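Local structure of suppressor protein MPT5 (Saccharomyces cerevisiae, 5BZ1) at residues Phe230-Leu233 against Ala234-Asn238; Glu374-Pro377 against Ser378-Thr381; Glu125-Ile129 against Glu130-Thr134. The protein binds target sequences in the 3'-UTRs of mRNAs through its Pumilio-homology domain, the part described here, and regulates their expression post-transcriptionally. All blocks are in the same frame, centred on the assembly; numbering follows the deposited sequence.

Overall arrangement
Three short local contacts, each formed by two adjoining segments, follow one another along this all-helical Pumilio-repeat domain without nesting or crossing, and none closes a long loop. Contact 3 comes first, in the fourth repeat, where residues 125-129 lead out of a loop into helix 129-137 and abut helices 89-93 and 158-165. Contact 1 lies within helix 229-240, its residues 230-238 in the sixth repeat, and abuts helices 215-223, 253-273 and 288-307. Contact 2 comes last, where helix 354-375 gives way to a loop and packs on helix 385-398. The centres of contacts 2 and 3 are about 56 Å apart, on opposite sides of the chain's centre.

Contact 1: Phe230-Leu233 against Ala234-Asn238; sequences FYLL and AELFN
Leu232 and Leu236 meet one turn apart, CD1 of Leu232 lying 3.8 Å from CG of Leu236. Their side chains cross at a slant. Leu232 turns CG away from its own backbone N (chi1 -170°), beside its carbonyl carbon, which carries the isobutyl group forward along the helix toward Leu236. The backbone beneath fixes this spacing: Leu236 N donates to Leu232 O at 2.8 Å, and CG of Leu236 rests 3.2 Å from that same oxygen. The bonds flanking it follow the same i to i+4 pattern, with Glu235 N bonded to Tyr231 O at 2.9 Å and Phe237 N to Leu233 O, also at 2.9 Å. CB of Leu232 sits over the centre of one face of the Tyr231 ring, while Glu235 OE1 lies at that ring's edge. A glycine in place of Leu236 would probably leave Leu232 CD1 without its neighbour along the helix and open a gap beside Leu223. Tyr231 OH hydrogen-bonds Ser199 OG on helix 192-204. Leu232 and Leu236 face helix 215-223 through Leu222 and Leu223, whereas Leu233 and Phe237 pack on helices 253-273 and 288-307, placing helix 229-240 between its neighbours in the Pumilio repeat stack.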
ATOM      1  N   PHE A 230       7.363   2.998  18.506  1.00 35.49           N
ATOM      2  CA  PHE A 230       8.473   3.435  19.360  1.00 42.40           C
ATOM      3  C   PHE A 230       9.268   4.630  18.815  1.00 39.91           C
ATOM      4  O   PHE A 230       9.953   5.311  19.576  1.00 39.72           O
ATOM      5  CB  PHE A 230       9.411   2.261  19.683  1.00 37.54           C
ATOM      6  CG  PHE A 230      10.325   1.877  18.553  1.00 36.20           C
ATOM      7  CD1 PHE A 230      11.650   2.295  18.546  1.00 36.77           C
ATOM      8  CD2 PHE A 230       9.865   1.097  17.498  1.00 34.15           C
ATOM      9  CE1 PHE A 230      12.501   1.946  17.509  1.00 39.08           C
ATOM     10  CE2 PHE A 230      10.708   0.743  16.456  1.00 32.94           C
ATOM     11  CZ  PHE A 230      12.028   1.170  16.461  1.00 38.94           C
ATOM     12  N   TYR A 231       9.171   4.885  17.511  1.00 38.63           N
ATOM     13  CA  TYR A 231       9.874   6.019  16.911  1.00 46.08           C
ATOM     14  C   TYR A 231       8.970   6.935  16.081  1.00 43.00           C
ATOM     15  O   TYR A 231       9.178   8.147  16.053  1.00 41.24           O
ATOM     16  CB  TYR A 231      11.051   5.542  16.053  1.00 48.90           C
ATOM     17  CG  TYR A 231      10.650   5.050  14.683  1.00 51.29           C
ATOM     18  CD1 TYR A 231      10.769   5.867  13.565  1.00 53.78           C
ATOM     19  CD2 TYR A 231      10.155   3.769  14.509  1.00 52.74           C
ATOM     20  CE1 TYR A 231      10.401   5.420  12.318  1.00 51.85           C
ATOM     21  CE2 TYR A 231       9.789   3.314  13.270  1.00 55.27           C
ATOM     22  CZ  TYR A 231       9.912   4.140  12.180  1.00 55.69           C
ATOM     23  OH  TYR A 231       9.539   3.667  10.952  1.00 57.93           O
ATOM     24  N   LEU A 232       7.980   6.357  15.403  1.00 39.03           N
ATOM     25  CA  LEU A 232       7.190   7.099  14.419  1.00 37.46           C
ATOM     26  C   LEU A 232       6.392   8.264  15.010  1.00 34.17           C
ATOM     27  O   LEU A 232       6.309   9.330  14.400  1.00 36.38           O
ATOM     28  CB  LEU A 232       6.262   6.162  13.637  1.00 35.42           C
ATOM     29  CG  LEU A 232       5.566   6.805  12.435  1.00 38.16           C
ATOM     30  CD1 LEU A 232       6.592   7.352  11.451  1.00 36.32           C
ATOM     31  CD2 LEU A 232       4.641   5.822  11.742  1.00 34.32           C
ATOM     32  N   LEU A 233       5.807   8.056  16.186  1.00 34.92           N
ATOM     33  CA  LEU A 233       5.018   9.094  16.851  1.00 41.04           C
ATOM     34  C   LEU A 233       5.843  10.354  17.112  1.00 34.29           C
ATOM     35  O   LEU A 233       5.511  11.435  16.626  1.00 35.30           O
ATOM     36  CB  LEU A 233       4.437   8.565  18.164  1.00 47.02           C
ATOM     37  CG  LEU A 233       3.355   7.493  18.052  1.00 52.60           C
ATOM     38  CD1 LEU A 233       3.183   6.766  19.375  1.00 55.21           C
ATOM     39  CD2 LEU A 233       2.042   8.117  17.620  1.00 53.65           C
ATOM     40  N   ALA A 234       6.921  10.204  17.874  1.00 33.96           N
ATOM     41  CA  ALA A 234       7.815  11.318  18.166  1.00 37.94           C
ATOM     42  C   ALA A 234       8.430  11.906  16.894  1.00 38.24           C
ATOM     43  O   ALA A 234       8.531  13.123  16.754  1.00 37.07           O
ATOM     44  CB  ALA A 234       8.901  10.880  19.128  1.00 37.12           C
ATOM     45  N   GLU A 235       8.847  11.036  15.977  1.00 34.88           N
ATOM     46  CA  GLU A 235       9.464  11.472  14.728  1.00 42.03           C
ATOM     47  C   GLU A 235       8.506  12.350  13.928  1.00 35.38           C
ATOM     48  O   GLU A 235       8.870  13.447  13.499  1.00 36.44           O
ATOM     49  CB  GLU A 235       9.880  10.264  13.889  1.00 48.79           C
ATOM     50  CG  GLU A 235      10.846  10.583  12.766  1.00 60.84           C
ATOM     51  CD  GLU A 235      12.291  10.507  13.205  1.00 76.69           C
ATOM     52  OE1 GLU A 235      12.605   9.661  14.070  1.00 82.43           O
ATOM     53  OE2 GLU A 235      13.113  11.291  12.686  1.00 83.57           O
ATOM     54  N   LEU A 236       7.283  11.861  13.732  1.00 31.29           N
ATOM     55  CA  LEU A 236       6.251  12.633  13.049  1.00 32.15           C
ATOM     56  C   LEU A 236       5.968  13.942  13.773  1.00 35.78           C
ATOM     57  O   LEU A 236       5.920  15.000  13.150  1.00 35.88           O
ATOM     58  CB  LEU A 236       4.952  11.837  12.917  1.00 28.37           C
ATOM     59  CG  LEU A 236       4.886  10.731  11.866  1.00 41.46           C
ATOM     60  CD1 LEU A 236       3.481  10.162  11.786  1.00 41.15           C
ATOM     61  CD2 LEU A 236       5.323  11.246  10.508  1.00 45.96           C
ATOM     62  N   PHE A 237       5.783  13.874  15.087  1.00 37.15           N
ATOM     63  CA  PHE A 237       5.412  15.067  15.832  1.00 38.17           C
ATOM     64  C   PHE A 237       6.521  16.114  15.835  1.00 40.76           C
ATOM     65  O   PHE A 237       6.240  17.308  15.770  1.00 47.54           O
ATOM     66  CB  PHE A 237       4.982  14.732  17.259  1.00 37.52           C
ATOM     67  CG  PHE A 237       4.289  15.870  17.952  1.00 42.11           C
ATOM     68  CD1 PHE A 237       3.024  16.277  17.541  1.00 41.88           C
ATOM     69  CD2 PHE A 237       4.902  16.545  18.994  1.00 43.41           C
ATOM     70  CE1 PHE A 237       2.380  17.333  18.165  1.00 46.86           C
ATOM     71  CE2 PHE A 237       4.264  17.602  19.624  1.00 48.07           C
ATOM     72  CZ  PHE A 237       3.001  17.995  19.209  1.00 47.27           C
ATOM     73  N   ASN A 238       7.773  15.673  15.906  1.00 43.09           N
ATOM     74  CA  ASN A 238       8.900  16.601  15.854  1.00 46.41           C
ATOM     75  C   ASN A 238       8.952  17.363  14.530  1.00 49.15           C
ATOM     76  O   ASN A 238       9.243  18.558  14.502  1.00 51.18           O
ATOM     77  CB  ASN A 238      10.221  15.867  16.095  1.00 51.93           C
ATOM     78  CG  ASN A 238      10.356  15.355  17.517  1.00 62.65           C
ATOM     79  OD1 ASN A 238       9.640  15.794  18.416  1.00 64.07           O
ATOM     80  ND2 ASN A 238      11.281  14.423  17.728  1.00 68.14           N
TER

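Contact 2: Glu374-Pro377 against Ser378-Thr381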
ATOM      1  N   GLU A 374     -17.558  28.896  25.079  1.00 46.34           N
ATOM      2  CA  GLU A 374     -17.633  30.354  24.985  1.00 49.27           C
ATOM      3  C   GLU A 374     -17.708  30.822  23.530  1.00 46.12           C
ATOM      4  O   GLU A 374     -18.286  31.869  23.235  1.00 45.15           O
ATOM      5  CB  GLU A 374     -16.415  31.004  25.656  1.00 52.69           C
ATOM      6  CG  GLU A 374     -16.289  30.795  27.161  1.00 64.28           C
ATOM      7  CD  GLU A 374     -15.021  31.425  27.723  1.00 70.06           C
ATOM      8  OE1 GLU A 374     -14.095  31.701  26.930  1.00 61.97           O
ATOM      9  OE2 GLU A 374     -14.952  31.643  28.952  1.00 79.18           O
ATOM     10  N   LEU A 375     -17.110  30.041  22.634  1.00 39.14           N
ATOM     11  CA  LEU A 375     -17.005  30.405  21.223  1.00 39.88           C
ATOM     12  C   LEU A 375     -18.225  29.996  20.403  1.00 42.90           C
ATOM     13  O   LEU A 375     -18.391  30.442  19.268  1.00 43.74           O
ATOM     14  CB  LEU A 375     -15.750  29.781  20.607  1.00 39.27           C
ATOM     15  CG  LEU A 375     -14.420  30.436  20.967  1.00 43.83           C
ATOM     16  CD1 LEU A 375     -13.268  29.750  20.258  1.00 44.15           C
ATOM     17  CD2 LEU A 375     -14.469  31.898  20.595  1.00 36.73           C
ATOM     18  N   LEU A 376     -19.069  29.144  20.979  1.00 41.53           N
ATOM     19  CA  LEU A 376     -20.250  28.621  20.285  1.00 43.98           C
ATOM     20  C   LEU A 376     -21.162  29.668  19.614  1.00 42.73           C
ATOM     21  O   LEU A 376     -21.606  29.456  18.485  1.00 46.30           O
ATOM     22  CB  LEU A 376     -21.048  27.684  21.201  1.00 47.03           C
ATOM     23  CG  LEU A 376     -20.388  26.324  21.438  1.00 46.31           C
ATOM     24  CD1 LEU A 376     -21.190  25.467  22.405  1.00 50.02           C
ATOM     25  CD2 LEU A 376     -20.212  25.604  20.115  1.00 43.19           C
ATOM     26  N   PRO A 377     -21.441  30.800  20.291  1.00 47.84           N
ATOM     27  CA  PRO A 377     -22.256  31.794  19.580  1.00 57.39           C
ATOM     28  C   PRO A 377     -21.527  32.466  18.411  1.00 61.29           C
ATOM     29  O   PRO A 377     -22.186  33.079  17.570  1.00 69.51           O
ATOM     30  CB  PRO A 377     -22.582  32.832  20.667  1.00 56.52           C
ATOM     31  CG  PRO A 377     -21.525  32.656  21.700  1.00 55.49           C
ATOM     32  CD  PRO A 377     -21.202  31.190  21.693  1.00 48.40           C
ATOM     33  N   SER A 378     -20.201  32.355  18.357  1.00 52.50           N
ATOM     34  CA  SER A 378     -19.424  32.998  17.298  1.00 51.85           C
ATOM     35  C   SER A 378     -19.388  32.180  16.002  1.00 50.27           C
ATOM     36  O   SER A 378     -18.899  32.657  14.976  1.00 52.78           O
ATOM     37  CB  SER A 378     -17.998  33.300  17.770  1.00 54.32           C
ATOM     38  OG  SER A 378     -17.266  32.111  18.005  1.00 49.10           O
ATOM     39  N   ILE A 379     -19.911  30.955  16.057  1.00 43.60           N
ATOM     40  CA  ILE A 379     -19.970  30.075  14.890  1.00 49.10           C
ATOM     41  C   ILE A 379     -21.397  29.591  14.610  1.00 51.55           C
ATOM     42  O   ILE A 379     -21.600  28.573  13.940  1.00 50.41           O
ATOM     43  CB  ILE A 379     -19.058  28.842  15.065  1.00 45.94           C
ATOM     44  CG1 ILE A 379     -19.550  27.972  16.226  1.00 42.12           C
ATOM     45  CG2 ILE A 379     -17.618  29.272  15.293  1.00 45.92           C
ATOM     46  CD1 ILE A 379     -19.096  26.517  16.145  1.00 38.78           C
ATOM     47  N   LYS A 380     -22.374  30.332  15.130  1.00 61.67           N
ATOM     48  CA  LYS A 380     -23.797  30.013  14.989  1.00 69.83           C
ATOM     49  C   LYS A 380     -24.215  29.725  13.543  1.00 74.06           C
ATOM     50  O   LYS A 380     -25.091  28.893  13.291  1.00 71.63           O
ATOM     51  CB  LYS A 380     -24.637  31.160  15.561  1.00 76.50           C
ATOM     52  CG  LYS A 380     -26.141  30.999  15.406  1.00 84.38           C
ATOM     53  CD  LYS A 380     -26.868  32.310  15.678  1.00 94.02           C
ATOM     54  CE  LYS A 380     -28.301  32.271  15.164  1.00100.24           C
ATOM     55  NZ  LYS A 380     -29.115  31.214  15.824  1.00100.29           N
ATOM     56  N   THR A 381     -23.571  30.412  12.603  1.00 75.65           N
ATOM     57  CA  THR A 381     -23.846  30.247  11.176  1.00 77.96           C
ATOM     58  C   THR A 381     -23.560  28.838  10.654  1.00 76.87           C
ATOM     59  O   THR A 381     -24.383  28.257   9.945  1.00 78.36           O
ATOM     60  CB  THR A 381     -23.028  31.244  10.335  1.00 80.24           C
ATOM     61  OG1 THR A 381     -21.671  31.266  10.798  1.00 79.23           O
ATOM     62  CG2 THR A 381     -23.614  32.645  10.444  1.00 83.41           C
TER
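A 3-10 turn after helix 354-375 carries this contact, leading the chain into the loop before helix 385-398. Leu375 O receives Ser378 N at 2.8 Å, an i to i+3 bond bent to 142° at the hydrogen. The amide approaches from above the carbonyl plane, tilted 48° out of it. Ser378 OG also donates to Leu375 O; its modelled separation is very short, so the exact length is doubtful. The hydroxyl occupies the position between the backbone N and the carbonyl carbon (chi1 67°), folding it back toward the preceding turn. There it also comes alongside the Leu375 side chain, 3.8 Å from CD2. The next step of the turn is looser: Ile379 N reaches Leu376 O in a weak bond of 3.3 Å. CG1 of Ile379 bends back over that same carbonyl oxygen, at 3.4 Å, while its CD1 meets Leu376 CD2 at 4.2 Å in a light apolar touch. Pro377 lies inside the turn and, having no amide hydrogen, cannot donate to a preceding carbonyl. Beyond the turn, Leu376 packs on Ile388 and Lys389 of helix 385-398, and Ile379 on Ala385 of the same helix, while Leu375 and Ile379 both touch Ile313. Chemically, Leu375 O takes the amide of Ser378 and, as modelled, its hydroxyl too, though the closeness of the latter leaves its strength uncertain; one residue on, the shorter bond from Ser378 N gives way to the longer, weak one from Ile379 N.

Contact 3: Glu125-Ile129 against Glu130-Thr134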
ATOM      1  N   GLU A 125      20.716  -5.628 -13.577  1.00 36.59           N
ATOM      2  CA  GLU A 125      21.426  -6.211 -14.706  1.00 38.43           C
ATOM      3  C   GLU A 125      20.577  -6.121 -15.982  1.00 34.64           C
ATOM      4  O   GLU A 125      21.112  -6.008 -17.086  1.00 36.24           O
ATOM      5  CB  GLU A 125      21.794  -7.668 -14.409  1.00 39.90           C
ATOM      6  CG  GLU A 125      22.641  -8.339 -15.483  1.00 46.30           C
ATOM      7  CD  GLU A 125      22.956  -9.789 -15.162  1.00 53.60           C
ATOM      8  OE1 GLU A 125      22.576 -10.256 -14.068  1.00 54.12           O
ATOM      9  OE2 GLU A 125      23.585 -10.461 -16.008  1.00 59.08           O
ATOM     10  N   PHE A 126      19.256  -6.146 -15.818  1.00 31.75           N
ATOM     11  CA  PHE A 126      18.338  -6.141 -16.956  1.00 34.68           C
ATOM     12  C   PHE A 126      17.269  -5.047 -16.884  1.00 35.68           C
ATOM     13  O   PHE A 126      16.704  -4.656 -17.907  1.00 34.40           O
ATOM     14  CB  PHE A 126      17.657  -7.508 -17.093  1.00 31.42           C
ATOM     15  CG  PHE A 126      18.611  -8.641 -17.346  1.00 36.52           C
ATOM     16  CD1 PHE A 126      19.119  -8.864 -18.618  1.00 34.74           C
ATOM     17  CD2 PHE A 126      18.994  -9.491 -16.315  1.00 35.96           C
ATOM     18  CE1 PHE A 126      19.998  -9.912 -18.860  1.00 38.19           C
ATOM     19  CE2 PHE A 126      19.872 -10.538 -16.547  1.00 38.93           C
ATOM     20  CZ  PHE A 126      20.374 -10.751 -17.823  1.00 38.11           C
ATOM     21  N   THR A 127      16.992  -4.562 -15.676  1.00 29.64           N
ATOM     22  CA  THR A 127      15.942  -3.568 -15.467  1.00 27.39           C
ATOM     23  C   THR A 127      16.427  -2.453 -14.541  1.00 32.51           C
ATOM     24  O   THR A 127      16.800  -2.710 -13.394  1.00 35.46           O
ATOM     25  CB  THR A 127      14.682  -4.229 -14.871  1.00 29.80           C
ATOM     26  OG1 THR A 127      14.231  -5.273 -15.743  1.00 31.03           O
ATOM     27  CG2 THR A 127      13.564  -3.212 -14.683  1.00 29.68           C
ATOM     28  N   SER A 128      16.423  -1.217 -15.036  1.00 36.04           N
ATOM     29  CA  SER A 128      16.924  -0.083 -14.259  1.00 34.75           C
ATOM     30  C   SER A 128      15.986   0.276 -13.108  1.00 26.62           C
ATOM     31  O   SER A 128      14.804  -0.072 -13.125  1.00 27.01           O
ATOM     32  CB  SER A 128      17.130   1.140 -15.156  1.00 34.90           C
ATOM     33  OG  SER A 128      15.892   1.748 -15.478  1.00 35.71           O
ATOM     34  N   ILE A 129      16.525   0.963 -12.102  1.00 34.51           N
ATOM     35  CA  ILE A 129      15.723   1.465 -10.989  1.00 33.90           C
ATOM     36  C   ILE A 129      14.591   2.348 -11.510  1.00 31.27           C
ATOM     37  O   ILE A 129      13.446   2.230 -11.076  1.00 32.49           O
ATOM     38  CB  ILE A 129      16.585   2.265  -9.991  1.00 38.11           C
ATOM     39  CG1 ILE A 129      17.412   1.319  -9.122  1.00 37.45           C
ATOM     40  CG2 ILE A 129      15.718   3.143  -9.101  1.00 35.53           C
ATOM     41  CD1 ILE A 129      18.347   2.025  -8.157  1.00 37.52           C
ATOM     42  N   GLU A 130      14.932   3.228 -12.446  1.00 32.21           N
ATOM     43  CA  GLU A 130      13.965   4.109 -13.088  1.00 36.89           C
ATOM     44  C   GLU A 130      12.844   3.293 -13.737  1.00 36.34           C
ATOM     45  O   GLU A 130      11.668   3.657 -13.656  1.00 30.80           O
ATOM     46  CB  GLU A 130      14.675   4.964 -14.140  1.00 44.69           C
ATOM     47  CG  GLU A 130      13.818   6.046 -14.776  1.00 61.47           C
ATOM     48  CD  GLU A 130      14.568   6.836 -15.838  1.00 78.78           C
ATOM     49  OE1 GLU A 130      15.814   6.746 -15.885  1.00 83.60           O
ATOM     50  OE2 GLU A 130      13.907   7.543 -16.628  1.00 85.34           O
ATOM     51  N   GLN A 131      13.213   2.182 -14.367  1.00 31.69           N
ATOM     52  CA  GLN A 131      12.232   1.303 -14.991  1.00 28.49           C
ATOM     53  C   GLN A 131      11.343   0.605 -13.958  1.00 29.35           C
ATOM     54  O   GLN A 131      10.152   0.405 -14.198  1.00 29.83           O
ATOM     55  CB  GLN A 131      12.923   0.293 -15.913  1.00 23.99           C
ATOM     56  CG  GLN A 131      13.302   0.874 -17.279  1.00 25.94           C
ATOM     57  CD  GLN A 131      14.138  -0.084 -18.110  1.00 33.44           C
ATOM     58  OE1 GLN A 131      14.871  -0.912 -17.567  1.00 31.91           O
ATOM     59  NE2 GLN A 131      14.026   0.019 -19.431  1.00 31.42           N
ATOM     60  N   VAL A 132      11.916   0.253 -12.806  1.00 25.43           N
ATOM     61  CA  VAL A 132      11.133  -0.360 -11.726  1.00 22.88           C
ATOM     62  C   VAL A 132      10.085   0.612 -11.175  1.00 27.39           C
ATOM     63  O   VAL A 132       8.936   0.230 -10.932  1.00 23.96           O
ATOM     64  CB  VAL A 132      12.023  -0.875 -10.573  1.00 26.28           C
ATOM     65  CG1 VAL A 132      11.165  -1.414  -9.440  1.00 26.58           C
ATOM     66  CG2 VAL A 132      12.968  -1.964 -11.067  1.00 26.81           C
ATOM     67  N   VAL A 133      10.485   1.865 -10.976  1.00 26.92           N
ATOM     68  CA  VAL A 133       9.549   2.903 -10.543  1.00 28.99           C
ATOM     69  C   VAL A 133       8.408   3.013 -11.555  1.00 30.29           C
ATOM     70  O   VAL A 133       7.233   3.060 -11.184  1.00 29.77           O
ATOM     71  CB  VAL A 133      10.247   4.268 -10.379  1.00 30.20           C
ATOM     72  CG1 VAL A 133       9.225   5.372 -10.181  1.00 30.92           C
ATOM     73  CG2 VAL A 133      11.218   4.233  -9.206  1.00 27.08           C
ATOM     74  N   THR A 134       8.769   3.033 -12.833  1.00 28.39           N
ATOM     75  CA  THR A 134       7.795   3.053 -13.919  1.00 31.35           C
ATOM     76  C   THR A 134       6.816   1.878 -13.824  1.00 31.09           C
ATOM     77  O   THR A 134       5.609   2.063 -13.968  1.00 28.58           O
ATOM     78  CB  THR A 134       8.495   3.059 -15.287  1.00 30.55           C
ATOM     79  OG1 THR A 134       9.135   4.329 -15.484  1.00 33.28           O
ATOM     80  CG2 THR A 134       7.496   2.819 -16.409  1.00 28.51           C
TER
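A capping box starts helix 129-137, with Ser128 at the N-cap and Gln131 three residues further on. Ser128 OG accepts Gln131 N at 2.9 Å, and in return Gln131 OE1 accepts Ser128 N at 3.0 Å. The second bond is fairly straight at its hydrogen, 164°, with the amide tilted modestly from the plane of the Gln131 carboxamide. Two torsions bring these groups together. Ser128 OG stands between its own backbone N and carbonyl carbon (chi1 76°), facing the first turn. Gln131 sets CG beside its backbone N (chi1 -80°), and its chain then runs extended back over the helix start, passing alongside the serine hydroxyl with CG 3.3 Å from OG before delivering OE1 to the Ser128 amide. Regular backbone bonding begins immediately: Val132 N donates to Ser128 O at 2.9 Å, and Val133 N to Ile129 O at 3.0 Å. Thr127 adds an apolar flank before the cap. Its CG2 lies 3.8 Å from Gln131 CB and 3.9 Å from Val132 CG2; the threonine side chain meets that of Gln131 at a slant and that of Val132 at about a right angle. The Thr127 hydroxyl turns to another partner, hydrogen-bonding through OG1 to Gly121 O. Around this start, Thr127 and Gln131 touch Val89 and Phe90 of helix 89-93 in the third Pumilio repeat, whereas Val132 packs on Phe159 and Ala163 of helix 158-165, which runs from the fourth repeat into the fifth. Reciprocal side-chain to backbone bonding of this kind is the defining feature of a capping box, here satisfying the amides of Ser128 and Gln131 where a loop becomes a helix.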